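Local coordinates for protein DJ-1 homolog D (PDB 4OGG) that is a plant member of the DJ-1/PfpI family that carries two family regions in tandem within one chain, each with a six-stranded mixed sheet, at residues Leu289-His292 / Val293-Ile296; Pro332-Lys335 / Leu336-Val339; Glu207-Glu210 / Val211-Phe215; Glu371-Ser374 / Gln375-Leu379; Glu17-Val20 / Pro21-Leu25. All coordinates share one frame; numbering follows the deposited sequence.

Contact 1: Leu289-His292 / Val293-Ile296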
loop_
_atom_site.group_PDB
_atom_site.type_symbol
_atom_site.label_atom_id
_atom_site.label_comp_id
_atom_site.label_asym_id
_atom_site.label_seq_id
_atom_site.Cartn_x
_atom_site.Cartn_y
_atom_site.Cartn_z
ATOM N N LEU C 289 -28.370 -1.531 -8.364
ATOM C CA LEU C 289 -29.366 -0.719 -7.670
ATOM C C LEU C 289 -29.879 0.403 -8.570
ATOM O O LEU C 289 -30.916 1.007 -8.293
ATOM C CB LEU C 289 -28.770 -0.107 -6.397
ATOM C CG LEU C 289 -28.214 -1.079 -5.353
ATOM C CD1 LEU C 289 -27.689 -0.299 -4.152
ATOM C CD2 LEU C 289 -29.301 -2.053 -4.922
ATOM N N ASN C 290 -29.145 0.674 -9.645
ATOM C CA ASN C 290 -29.508 1.727 -10.588
ATOM C C ASN C 290 -30.583 1.260 -11.572
ATOM O O ASN C 290 -30.324 0.429 -12.440
ATOM C CB ASN C 290 -28.261 2.182 -11.351
ATOM C CG ASN C 290 -28.524 3.380 -12.236
ATOM O OD1 ASN C 290 -29.373 3.335 -13.126
ATOM N ND2 ASN C 290 -27.794 4.464 -11.996
ATOM N N GLU C 291 -31.789 1.806 -11.434
ATOM C CA GLU C 291 -32.907 1.442 -12.303
ATOM C C GLU C 291 -32.608 1.639 -13.787
ATOM O O GLU C 291 -33.061 0.859 -14.625
ATOM C CB GLU C 291 -34.156 2.246 -11.925
ATOM C CG GLU C 291 -34.724 1.902 -10.559
ATOM C CD GLU C 291 -35.074 0.431 -10.430
ATOM O OE1 GLU C 291 -35.823 -0.080 -11.288
ATOM O OE2 GLU C 291 -34.600 -0.213 -9.470
ATOM N N HIS C 292 -31.853 2.681 -14.114
ATOM C CA HIS C 292 -31.512 2.951 -15.505
ATOM C C HIS C 292 -30.647 1.830 -16.066
ATOM O O HIS C 292 -30.771 1.460 -17.233
ATOM C CB HIS C 292 -30.785 4.292 -15.617
ATOM C CG HIS C 292 -31.609 5.462 -15.176
ATOM N ND1 HIS C 292 -31.117 6.749 -15.140
ATOM C CD2 HIS C 292 -32.893 5.539 -14.752
ATOM C CE1 HIS C 292 -32.060 7.568 -14.710
ATOM N NE2 HIS C 292 -33.148 6.859 -14.467
ATOM N N VAL C 293 -29.774 1.283 -15.224
ATOM C CA VAL C 293 -28.902 0.193 -15.639
ATOM C C VAL C 293 -29.729 -1.064 -15.879
ATOM O O VAL C 293 -29.516 -1.783 -16.856
ATOM C CB VAL C 293 -27.834 -0.110 -14.561
ATOM C CG1 VAL C 293 -27.091 -1.394 -14.905
ATOM C CG2 VAL C 293 -26.859 1.050 -14.459
ATOM N N LEU C 294 -30.674 -1.324 -14.982
ATOM C CA LEU C 294 -31.527 -2.495 -15.105
ATOM C C LEU C 294 -32.353 -2.426 -16.388
ATOM O O LEU C 294 -32.581 -3.441 -17.045
ATOM C CB LEU C 294 -32.452 -2.603 -13.891
ATOM C CG LEU C 294 -31.757 -2.712 -12.528
ATOM C CD1 LEU C 294 -32.801 -2.828 -11.431
ATOM C CD2 LEU C 294 -30.837 -3.919 -12.515
ATOM N N ASN C 295 -32.793 -1.222 -16.738
ATOM C CA ASN C 295 -33.594 -1.012 -17.943
ATOM C C ASN C 295 -32.810 -1.398 -19.194
ATOM O O ASN C 295 -33.357 -2.001 -20.119
ATOM C CB ASN C 295 -34.029 0.455 -18.039
ATOM C CG ASN C 295 -35.122 0.809 -17.045
ATOM O OD1 ASN C 295 -35.418 1.986 -16.828
ATOM N ND2 ASN C 295 -35.735 -0.205 -16.447
ATOM N N ILE C 296 -31.527 -1.050 -19.216
ATOM C CA ILE C 296 -30.663 -1.365 -20.352
ATOM C C ILE C 296 -30.517 -2.876 -20.498
ATOM O O ILE C 296 -30.554 -3.409 -21.606
ATOM C CB ILE C 296 -29.268 -0.730 -20.175
ATOM C CG1 ILE C 296 -29.394 0.795 -20.177
ATOM C CG2 ILE C 296 -28.334 -1.194 -21.285
ATOM C CD1 ILE C 296 -28.120 1.520 -19.815
#
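Asn-290 holds the first turn twice over, with its side-chain amide and with its own carbonyl; Val-293 N bonds to OD1 of Asn-290 and only weakly to that carbonyl. CG of Asn-290 stands opposite the backbone N (chi1 -173°), a setting that folds the amide back over the start of the helix and brings OD1 of Asn-290 to 3.0 Å from Val-293 N. That N-H arrives from above the amide plane, 36° out of it, so it is not aimed along a lone pair. The same OD1 of Asn-290 takes a second, weak bond from His-292 N at 2.7 Å. The side chains of Asn-290 and Val-293 cross at about a right angle, Val-293 CG2 lying 3.6 Å from Asn-290 CB. Meanwhile the main-chain O of Asn-290 accepts from Leu-294 N at 3.1 Å.

Glu-291 comes next. Its chain bends at chi2 (-57°), which turns the carboxylate back so that OE2 of Glu-291 lies 3.7 Å from Leu-294 CD1. The main-chain O of Glu-291 takes the N-H of Asn-295, whose amide carbon CG sits 3.2 Å from that same Glu-291 O without the amide bonding to it.

The His-292 side chain touches Phe-265, while the His-292 carbonyl O receives Ile-296 N and is touched by Ile-296 CG1 at 3.3 Å. Val-293 and Leu-294 rest on Ile-316, Ala-319 and Ala-320 of helix 314-320. The whole is a classic asparagine N-cap, opening helix 291-302 in the second DJ-1/PfpI family region.

Contact 2: Pro332-Lys335 / Leu336-Val339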
loop_
_atom_site.group_PDB
_atom_site.type_symbol
_atom_site.label_atom_id
_atom_site.label_comp_id
_atom_site.label_asym_id
_atom_site.label_seq_id
_atom_site.Cartn_x
_atom_site.Cartn_y
_atom_site.Cartn_z
ATOM N N PRO C 332 -18.350 -18.165 -7.954
ATOM C CA PRO C 332 -18.945 -19.119 -7.014
ATOM C C PRO C 332 -19.939 -18.520 -6.020
ATOM O O PRO C 332 -21.070 -18.987 -5.905
ATOM C CB PRO C 332 -17.724 -19.729 -6.342
ATOM C CG PRO C 332 -16.759 -19.816 -7.495
ATOM C CD PRO C 332 -16.918 -18.456 -8.155
ATOM N N ALA C 333 -19.523 -17.476 -5.312
ATOM C CA ALA C 333 -20.391 -16.835 -4.329
ATOM C C ALA C 333 -21.684 -16.298 -4.941
ATOM O O ALA C 333 -22.742 -16.328 -4.306
ATOM C CB ALA C 333 -19.637 -15.702 -3.635
ATOM N N VAL C 334 -21.596 -15.815 -6.175
ATOM C CA VAL C 334 -22.751 -15.246 -6.863
ATOM C C VAL C 334 -23.829 -16.275 -7.198
ATOM O O VAL C 334 -24.880 -15.929 -7.742
ATOM C CB VAL C 334 -22.303 -14.511 -8.152
ATOM C CG1 VAL C 334 -23.463 -13.731 -8.751
ATOM C CG2 VAL C 334 -21.157 -13.568 -7.826
ATOM N N LYS C 335 -23.575 -17.539 -6.873
ATOM C CA LYS C 335 -24.562 -18.588 -7.122
ATOM C C LYS C 335 -25.835 -18.219 -6.370
ATOM O O LYS C 335 -26.948 -18.453 -6.847
ATOM C CB LYS C 335 -24.051 -19.945 -6.628
ATOM C CG LYS C 335 -25.096 -21.057 -6.708
ATOM C CD LYS C 335 -24.524 -22.413 -6.313
ATOM C CE LYS C 335 -25.585 -23.510 -6.399
ATOM N NZ LYS C 335 -25.015 -24.864 -6.110
ATOM N N LEU C 336 -25.655 -17.638 -5.185
ATOM C CA LEU C 336 -26.774 -17.216 -4.354
ATOM C C LEU C 336 -27.684 -16.294 -5.157
ATOM O O LEU C 336 -28.895 -16.503 -5.230
ATOM C CB LEU C 336 -26.255 -16.481 -3.113
ATOM C CG LEU C 336 -27.278 -15.756 -2.230
ATOM C CD1 LEU C 336 -28.279 -16.756 -1.670
ATOM C CD2 LEU C 336 -26.551 -15.030 -1.098
ATOM N N ASN C 337 -27.080 -15.276 -5.764
ATOM C CA ASN C 337 -27.807 -14.295 -6.562
ATOM C C ASN C 337 -28.512 -14.933 -7.756
ATOM O O ASN C 337 -29.680 -14.643 -8.026
ATOM C CB ASN C 337 -26.837 -13.218 -7.051
ATOM C CG ASN C 337 -26.164 -12.485 -5.908
ATOM O OD1 ASN C 337 -26.723 -11.546 -5.340
ATOM N ND2 ASN C 337 -24.964 -12.925 -5.550
ATOM N N VAL C 338 -27.801 -15.802 -8.467
ATOM C CA VAL C 338 -28.366 -16.471 -9.634
ATOM C C VAL C 338 -29.583 -17.314 -9.267
ATOM O O VAL C 338 -30.648 -17.177 -9.871
ATOM C CB VAL C 338 -27.322 -17.382 -10.319
ATOM C CG1 VAL C 338 -27.935 -18.048 -11.546
ATOM C CG2 VAL C 338 -26.102 -16.569 -10.710
ATOM N N VAL C 339 -29.420 -18.190 -8.280
ATOM C CA VAL C 339 -30.511 -19.054 -7.841
ATOM C C VAL C 339 -31.677 -18.231 -7.301
ATOM O O VAL C 339 -32.839 -18.527 -7.584
ATOM C CB VAL C 339 -30.033 -20.039 -6.752
ATOM C CG1 VAL C 339 -31.192 -20.906 -6.289
ATOM C CG2 VAL C 339 -28.909 -20.910 -7.299
#
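Val-334 and Asn-337 meet through a methyl and an amide. With CG on the side of its backbone N (chi1 -60°) and chi2 at -83°, Asn-337 turns its amide back along the chain, so that ND2 of Asn-337 lies 3.6 Å from Val-334 CG1 and 3.5 Å from Val-334 CA. That is a packing contact of an amide nitrogen on carbon. The Val-334 methyl reaches it because CG1 is swung toward its own carbonyl, and the two side chains approach each other at a slant. Val-338 closes over the same carbonyl: CG2 of Val-338 comes within 3.3 Å of Val-334 O, with its N-H bonded to that oxygen at the same time.

This is the opening turn of helix 335-340, and the bonding tightens along it. Leu-336 N gives a long, weak bond to Ala-333 O, after which Val-338 N reaches Val-334 O and Val-339 N reaches Lys-335 O at 2.9 Å, almost straight (175° at the hydrogen). Val-334 also packs against His-312, the neighbour in sequence of a modified cysteine, and against Gln-314 and Gln-315 of helix 314-320. Where a second subunit covers the helix, Leu-336 touches Ala-126 and Asn-337 touches Ser-144, both of that subunit.

Lys-335 is stretched out through all four torsions. Its stem runs alongside Val-339, with Lys-335 CG 3.9 Å from Val-339 CG2. That same methyl, Val-339 CG2, sits 3.2 Å from Lys-335 O, and the Lys-335 side chain also touches Trp-345.

Contact 3: Glu207-Glu210 / Val211-Phe215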
loop_
_atom_site.group_PDB
_atom_site.type_symbol
_atom_site.label_atom_id
_atom_site.label_comp_id
_atom_site.label_asym_id
_atom_site.label_seq_id
_atom_site.Cartn_x
_atom_site.Cartn_y
_atom_site.Cartn_z
ATOM N N GLU C 207 -13.437 -5.215 -11.616
ATOM C CA GLU C 207 -12.156 -5.918 -11.638
ATOM C C GLU C 207 -11.281 -5.476 -12.814
ATOM O O GLU C 207 -11.727 -5.423 -13.961
ATOM C CB GLU C 207 -12.376 -7.438 -11.671
ATOM C CG GLU C 207 -11.362 -8.233 -10.837
ATOM C CD GLU C 207 -10.007 -8.398 -11.512
ATOM O OE1 GLU C 207 -9.006 -8.636 -10.796
ATOM O OE2 GLU C 207 -9.942 -8.310 -12.753
ATOM N N ASP C 208 -10.035 -5.150 -12.482
ATOM C CA ASP C 208 -8.996 -4.676 -13.399
ATOM C C ASP C 208 -8.902 -5.440 -14.730
ATOM O O ASP C 208 -8.939 -4.836 -15.804
ATOM C CB ASP C 208 -7.660 -4.724 -12.643
ATOM C CG ASP C 208 -6.466 -4.355 -13.497
ATOM O OD1 ASP C 208 -6.112 -3.153 -13.572
ATOM O OD2 ASP C 208 -5.871 -5.286 -14.086
ATOM N N TYR C 209 -8.768 -6.759 -14.668
ATOM C CA TYR C 209 -8.683 -7.563 -15.887
ATOM C C TYR C 209 -10.021 -7.664 -16.608
ATOM O O TYR C 209 -10.088 -7.592 -17.833
ATOM C CB TYR C 209 -8.277 -9.006 -15.583
ATOM C CG TYR C 209 -6.841 -9.298 -15.242
ATOM C CD1 TYR C 209 -5.791 -8.507 -15.710
ATOM C CD2 TYR C 209 -6.528 -10.457 -14.537
ATOM C CE1 TYR C 209 -4.458 -8.882 -15.480
ATOM C CE2 TYR C 209 -5.225 -10.835 -14.312
ATOM C CZ TYR C 209 -4.192 -10.054 -14.782
ATOM O OH TYR C 209 -2.906 -10.475 -14.550
ATOM N N GLU C 210 -11.081 -7.860 -15.832
ATOM C CA GLU C 210 -12.414 -8.064 -16.382
ATOM C C GLU C 210 -12.997 -6.943 -17.215
ATOM O O GLU C 210 -13.921 -7.170 -18.000
ATOM C CB GLU C 210 -13.350 -8.482 -15.253
ATOM C CG GLU C 210 -12.807 -9.732 -14.579
ATOM C CD GLU C 210 -13.573 -10.149 -13.352
ATOM O OE1 GLU C 210 -13.050 -11.010 -12.615
ATOM O OE2 GLU C 210 -14.684 -9.625 -13.128
ATOM N N VAL C 211 -12.474 -5.735 -17.059
ATOM C CA VAL C 211 -12.946 -4.645 -17.894
ATOM C C VAL C 211 -11.978 -4.495 -19.071
ATOM O O VAL C 211 -12.392 -4.496 -20.228
ATOM C CB VAL C 211 -13.032 -3.293 -17.128
ATOM C CG1 VAL C 211 -11.695 -2.948 -16.489
ATOM C CG2 VAL C 211 -13.462 -2.182 -18.092
ATOM N N LYS C 212 -10.684 -4.419 -18.774
ATOM C CA LYS C 212 -9.681 -4.209 -19.810
ATOM C C LYS C 212 -9.521 -5.316 -20.842
ATOM O O LYS C 212 -9.449 -5.038 -22.039
ATOM C CB LYS C 212 -8.313 -3.930 -19.178
ATOM C CG LYS C 212 -7.363 -3.151 -20.094
ATOM C CD LYS C 212 -7.780 -1.682 -20.195
ATOM C CE LYS C 212 -6.720 -0.838 -20.896
ATOM N NZ LYS C 212 -7.070 0.615 -20.919
ATOM N N VAL C 213 -9.455 -6.563 -20.394
ATOM C CA VAL C 213 -9.263 -7.661 -21.332
ATOM C C VAL C 213 -10.388 -7.808 -22.354
ATOM O O VAL C 213 -10.133 -7.800 -23.560
ATOM C CB VAL C 213 -9.030 -8.999 -20.593
ATOM C CG1 VAL C 213 -8.851 -10.130 -21.601
ATOM C CG2 VAL C 213 -7.779 -8.887 -19.724
ATOM N N PRO C 214 -11.646 -7.945 -21.900
ATOM C CA PRO C 214 -12.710 -8.081 -22.903
ATOM C C PRO C 214 -12.828 -6.820 -23.760
ATOM O O PRO C 214 -13.035 -6.895 -24.974
ATOM C CB PRO C 214 -13.961 -8.320 -22.055
ATOM C CG PRO C 214 -13.410 -8.982 -20.810
ATOM C CD PRO C 214 -12.177 -8.154 -20.540
ATOM N N PHE C 215 -12.683 -5.664 -23.121
ATOM C CA PHE C 215 -12.793 -4.384 -23.812
ATOM C C PHE C 215 -11.790 -4.275 -24.955
ATOM O O PHE C 215 -12.164 -4.002 -26.096
ATOM C CB PHE C 215 -12.593 -3.236 -22.812
ATOM C CG PHE C 215 -12.892 -1.872 -23.375
ATOM C CD1 PHE C 215 -11.873 -1.075 -23.889
ATOM C CD2 PHE C 215 -14.193 -1.381 -23.386
ATOM C CE1 PHE C 215 -12.143 0.192 -24.405
ATOM C CE2 PHE C 215 -14.476 -0.113 -23.902
ATOM C CZ PHE C 215 -13.448 0.674 -24.412
#
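Only one firm main-chain bond crosses this first stretch of helix 208-221, Val-213 N to Tyr-209 O at 2.8 Å; those from Val-211 N to Glu-207 O and from Lys-212 N to Asp-208 O (3.5 Å) are weak, and Pro-214 has no N-H to give. The Pro-214 ring instead sits against the turn before, Pro-214 CD lying 3.2 Å from Glu-210 O, and the helix kinks there. Val-211 turns CG1 between its backbone N and carbonyl carbon (chi1 55°), wedging that methyl 3.4 Å from Asp-208 O. Tyr-209 CB and Val-213 CG2 touch more loosely, at 4.2 Å. At the head of the helix Glu-207 serves as N-cap: its OE2 takes Tyr-209 N at 2.7 Å from above the carboxylate plane, and Glu-210 N more weakly.

The polar ends are bonded to other parts of the chain, Tyr-209 OH to Asp-15, Asp-208 to His-257, and Lys-212 in a salt bridge to Glu-174. Glu-207 OE1 is hydrogen-bonded to His-64 NE2 and the backbone N of His-243. The cap thus supplements a weakly bonded first turn; separately, the proline leaves buried Glu-210 O without a partner in the model, probably a local cost.

Contact 4: Glu371-Ser374 / Gln375-Leu379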
loop_
_atom_site.group_PDB
_atom_site.type_symbol
_atom_site.label_atom_id
_atom_site.label_comp_id
_atom_site.label_asym_id
_atom_site.label_seq_id
_atom_site.Cartn_x
_atom_site.Cartn_y
_atom_site.Cartn_z
ATOM N N GLU C 371 -12.580 -18.074 -23.153
ATOM C CA GLU C 371 -13.868 -18.639 -23.540
ATOM C C GLU C 371 -14.952 -17.571 -23.506
ATOM O O GLU C 371 -15.886 -17.601 -24.308
ATOM C CB GLU C 371 -14.246 -19.807 -22.625
ATOM C CG GLU C 371 -13.313 -21.007 -22.755
ATOM C CD GLU C 371 -13.895 -22.280 -22.165
ATOM O OE1 GLU C 371 -13.173 -23.300 -22.128
ATOM O OE2 GLU C 371 -15.075 -22.268 -21.747
ATOM N N PHE C 372 -14.820 -16.624 -22.583
ATOM C CA PHE C 372 -15.782 -15.531 -22.454
ATOM C C PHE C 372 -15.846 -14.761 -23.774
ATOM O O PHE C 372 -16.917 -14.593 -24.362
ATOM C CB PHE C 372 -15.348 -14.588 -21.323
ATOM C CG PHE C 372 -16.357 -13.517 -20.985
ATOM C CD1 PHE C 372 -17.607 -13.852 -20.467
ATOM C CD2 PHE C 372 -16.035 -12.170 -21.137
ATOM C CE1 PHE C 372 -18.518 -12.864 -20.102
ATOM C CE2 PHE C 372 -16.937 -11.171 -20.775
ATOM C CZ PHE C 372 -18.183 -11.518 -20.254
ATOM N N VAL C 373 -14.690 -14.297 -24.236
ATOM C CA VAL C 373 -14.616 -13.543 -25.480
ATOM C C VAL C 373 -14.948 -14.430 -26.680
ATOM O O VAL C 373 -15.665 -14.013 -27.589
ATOM C CB VAL C 373 -13.210 -12.932 -25.669
ATOM C CG1 VAL C 373 -13.123 -12.218 -27.010
ATOM C CG2 VAL C 373 -12.917 -11.957 -24.536
ATOM N N SER C 374 -14.434 -15.656 -26.670
ATOM C CA SER C 374 -14.672 -16.597 -27.763
ATOM C C SER C 374 -16.162 -16.884 -27.959
ATOM O O SER C 374 -16.667 -16.870 -29.084
ATOM C CB SER C 374 -13.928 -17.911 -27.497
ATOM O OG SER C 374 -14.120 -18.835 -28.555
ATOM N N GLN C 375 -16.867 -17.146 -26.865
ATOM C CA GLN C 375 -18.291 -17.441 -26.957
ATOM C C GLN C 375 -19.107 -16.214 -27.345
ATOM O O GLN C 375 -20.136 -16.335 -28.006
ATOM C CB GLN C 375 -18.789 -18.053 -25.645
ATOM C CG GLN C 375 -18.095 -19.382 -25.344
ATOM C CD GLN C 375 -18.641 -20.103 -24.127
ATOM O OE1 GLN C 375 -17.992 -21.004 -23.593
ATOM N NE2 GLN C 375 -19.839 -19.728 -23.693
ATOM N N LEU C 376 -18.652 -15.029 -26.945
ATOM C CA LEU C 376 -19.359 -13.812 -27.319
ATOM C C LEU C 376 -19.167 -13.609 -28.821
ATOM O O LEU C 376 -20.089 -13.199 -29.530
ATOM C CB LEU C 376 -18.811 -12.608 -26.552
ATOM C CG LEU C 376 -19.315 -11.237 -27.013
ATOM C CD1 LEU C 376 -20.838 -11.196 -26.996
ATOM C CD2 LEU C 376 -18.741 -10.159 -26.103
ATOM N N MET C 377 -17.962 -13.904 -29.301
ATOM C CA MET C 377 -17.650 -13.776 -30.722
ATOM C C MET C 377 -18.574 -14.666 -31.541
ATOM O O MET C 377 -19.094 -14.248 -32.575
ATOM C CB MET C 377 -16.195 -14.177 -30.983
ATOM C CG MET C 377 -15.172 -13.168 -30.486
ATOM S SD MET C 377 -13.483 -13.797 -30.591
ATOM C CE MET C 377 -13.256 -13.865 -32.387
ATOM N N ALA C 378 -18.770 -15.896 -31.074
ATOM C CA ALA C 378 -19.633 -16.844 -31.765
ATOM C C ALA C 378 -21.038 -16.276 -31.942
ATOM O O ALA C 378 -21.599 -16.324 -33.036
ATOM C CB ALA C 378 -19.692 -18.155 -30.993
ATOM N N LEU C 379 -21.604 -15.735 -30.865
ATOM C CA LEU C 379 -22.946 -15.159 -30.921
ATOM C C LEU C 379 -23.024 -13.948 -31.843
ATOM O O LEU C 379 -24.049 -13.716 -32.484
ATOM C CB LEU C 379 -23.426 -14.760 -29.521
ATOM C CG LEU C 379 -23.785 -15.895 -28.561
ATOM C CD1 LEU C 379 -24.322 -15.311 -27.265
ATOM C CD2 LEU C 379 -24.827 -16.802 -29.197
#
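Along helix 369-380, side chains four residues apart pack on each other in a regular alpha-helical contact, on a helix that packs against helix 208-221 and against strands 307-309 and 360-362. Four ordinary i to i+4 bonds run through it, the shortest from Gln-375 N to Glu-371 O at 2.8 Å. The extended side chains of Glu-371 and Gln-375 run alongside each other, their carboxylate and amide planes 30° apart, and Glu-371 OE2 comes to 3.7 Å from Gln-375 OE1, an approach and not a bond. Both groups have partners farther out: Glu-371 OE2 receives the N-H of Cys-354, and Gln-375 NE2 makes a weak bond to Thr-356. Lower down the stem, Gln-375 CG lies 3.0 Å from Glu-371 O.

On another face Met-377 keeps CG beside its backbone N (chi1 -72°) and runs on extended to its sulfur, so that SD of Met-377 rests 3.9 Å from Val-373 CG1. Met-377 CG is closer still to the main chain, 3.1 Å from Val-373 O. Phe-372 and Leu-376 both lean on Ala-308, while Leu-376 also meets Leu-218. Such a helix, apolar where it meets sheet and helix, is typical of the alpha/beta layered fold of the DJ-1/PfpI family.

Contact 5: Glu17-Val20 / Pro21-Leu25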
loop_
_atom_site.group_PDB
_atom_site.type_symbol
_atom_site.label_atom_id
_atom_site.label_comp_id
_atom_site.label_asym_id
_atom_site.label_seq_id
_atom_site.Cartn_x
_atom_site.Cartn_y
_atom_site.Cartn_z
ATOM N N GLU C 17 -0.079 -5.706 -20.180
ATOM C CA GLU C 17 0.708 -6.094 -21.338
ATOM C C GLU C 17 0.985 -7.582 -21.492
ATOM O O GLU C 17 1.385 -8.033 -22.565
ATOM C CB GLU C 17 1.984 -5.255 -21.362
ATOM C CG GLU C 17 1.668 -3.825 -21.781
ATOM C CD GLU C 17 2.694 -2.807 -21.336
ATOM O OE1 GLU C 17 3.901 -3.099 -21.403
ATOM O OE2 GLU C 17 2.283 -1.699 -20.935
ATOM N N VAL C 18 0.766 -8.352 -20.434
ATOM C CA VAL C 18 0.938 -9.793 -20.560
ATOM C C VAL C 18 -0.440 -10.449 -20.639
ATOM O O VAL C 18 -0.693 -11.294 -21.504
ATOM C CB VAL C 18 1.740 -10.414 -19.373
ATOM C CG1 VAL C 18 1.102 -10.052 -18.039
ATOM C CG2 VAL C 18 1.797 -11.943 -19.538
ATOM N N MET C 19 -1.351 -10.034 -19.764
ATOM C CA MET C 19 -2.672 -10.647 -19.732
ATOM C C MET C 19 -3.582 -10.381 -20.925
ATOM O O MET C 19 -4.270 -11.291 -21.377
ATOM C CB MET C 19 -3.405 -10.273 -18.439
ATOM C CG MET C 19 -4.610 -11.159 -18.153
ATOM S SD MET C 19 -4.190 -12.928 -18.114
ATOM C CE MET C 19 -3.869 -13.176 -16.357
ATOM N N VAL C 20 -3.605 -9.155 -21.436
ATOM C CA VAL C 20 -4.477 -8.866 -22.569
ATOM C C VAL C 20 -4.106 -9.721 -23.787
ATOM O O VAL C 20 -4.957 -10.411 -24.341
ATOM C CB VAL C 20 -4.466 -7.360 -22.933
ATOM C CG1 VAL C 20 -5.334 -7.114 -24.164
ATOM C CG2 VAL C 20 -5.013 -6.547 -21.763
ATOM N N PRO C 21 -2.833 -9.698 -24.217
ATOM C CA PRO C 21 -2.510 -10.531 -25.379
ATOM C C PRO C 21 -2.643 -12.022 -25.075
ATOM O O PRO C 21 -3.044 -12.806 -25.937
ATOM C CB PRO C 21 -1.076 -10.115 -25.720
ATOM C CG PRO C 21 -0.520 -9.686 -24.402
ATOM C CD PRO C 21 -1.663 -8.906 -23.797
ATOM N N PHE C 22 -2.331 -12.410 -23.841
ATOM C CA PHE C 22 -2.430 -13.815 -23.435
ATOM C C PHE C 22 -3.848 -14.348 -23.607
ATOM O O PHE C 22 -4.056 -15.424 -24.171
ATOM C CB PHE C 22 -2.007 -13.983 -21.966
ATOM C CG PHE C 22 -2.102 -15.403 -21.458
ATOM C CD1 PHE C 22 -1.355 -16.423 -22.048
ATOM C CD2 PHE C 22 -2.935 -15.717 -20.386
ATOM C CE1 PHE C 22 -1.435 -17.735 -21.580
ATOM C CE2 PHE C 22 -3.023 -17.029 -19.908
ATOM C CZ PHE C 22 -2.272 -18.038 -20.508
ATOM N N GLN C 23 -4.830 -13.598 -23.122
ATOM C CA GLN C 23 -6.213 -14.045 -23.217
ATOM C C GLN C 23 -6.893 -13.704 -24.538
ATOM O O GLN C 23 -7.713 -14.478 -25.033
ATOM C CB GLN C 23 -7.014 -13.491 -22.038
ATOM C CG GLN C 23 -6.402 -13.869 -20.701
ATOM C CD GLN C 23 -7.288 -13.523 -19.532
ATOM O OE1 GLN C 23 -7.629 -12.357 -19.322
ATOM N NE2 GLN C 23 -7.669 -14.534 -18.760
ATOM N N ALA C 24 -6.556 -12.558 -25.114
ATOM C CA ALA C 24 -7.156 -12.165 -26.383
ATOM C C ALA C 24 -6.754 -13.159 -27.466
ATOM O O ALA C 24 -7.601 -13.672 -28.195
ATOM C CB ALA C 24 -6.707 -10.762 -26.772
ATOM N N LEU C 25 -5.457 -13.431 -27.570
ATOM C CA LEU C 25 -4.973 -14.359 -28.582
ATOM C C LEU C 25 -5.618 -15.729 -28.420
ATOM O O LEU C 25 -5.998 -16.363 -29.406
ATOM C CB LEU C 25 -3.449 -14.467 -28.517
ATOM C CG LEU C 25 -2.705 -13.170 -28.855
ATOM C CD1 LEU C 25 -1.214 -13.418 -28.750
ATOM C CD2 LEU C 25 -3.064 -12.687 -30.262
#
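Met-19 swings CG away from its backbone N (chi1 -164°) and then bends back at chi2 (55°), which curls the sulfur down onto Gln-23 and beside Phe-22. SD of Met-19 lies 3.5 Å from Gln-23 CD, and the two side chains pass at a slant. Toward the ring, the same sulfur meets the edge: Met-19 SD is 3.8 Å from Phe-22 CD2. Seen from the ring centre, the sulfur stands 79° off the normal, so this is a Met-aromatic contact made at the rim of the ring. Gln-23 has both ends of its amide bonded, OE1 taking His-369 ND1 and NE2 giving to Trp-366 O, which probably fixes the amide that Met-19 leans on.

All this sits on helix 15-27, a proline-kinked helix of the DJ-1/PfpI family region, deep in the chain beside helix 208-221. Pro-21 brings no N-H, and its ring takes the space where a bond to Glu-17 O would form, Pro-21 CG approaching Glu-17 O to 3.1 Å. Val-20 is pressed against that ring, with Val-20 CB 3.3 Å from Pro-21 CD, tighter than usual for two carbons. Beyond the proline the main chain recovers: Phe-22 N bonds to Val-18 O, Gln-23 N to Met-19 O, and Ala-24 N to Val-20 O at 2.8 Å. The methyl CB of Ala-24 sits 3.0 Å from the same Val-20 O.

Contacts 3 and 5 are the core pair, centred near the middle of the chain and touching each other: Tyr-209 OH meets Met-19 CE, and Val-213 packs on Gln-23 and Val-20, which joins the two DJ-1/PfpI regions. Both are proline-kinked. Contact 4 lies against contact 3 through Pro-214 with Phe-372 and Val-373, but its helix is regular and one of its faces is more open. Contacts 1 and 2 stand toward the outside, their centres about 20 Å apart; both begin a helix, rest on helix 314-320 and reach the second subunit. Contact 1 uses an asparagine cap, contact 3 a glutamate cap; contact 2 packs methyl on amide, contact 4 methionine on valine, contact 5 sulfur on ring.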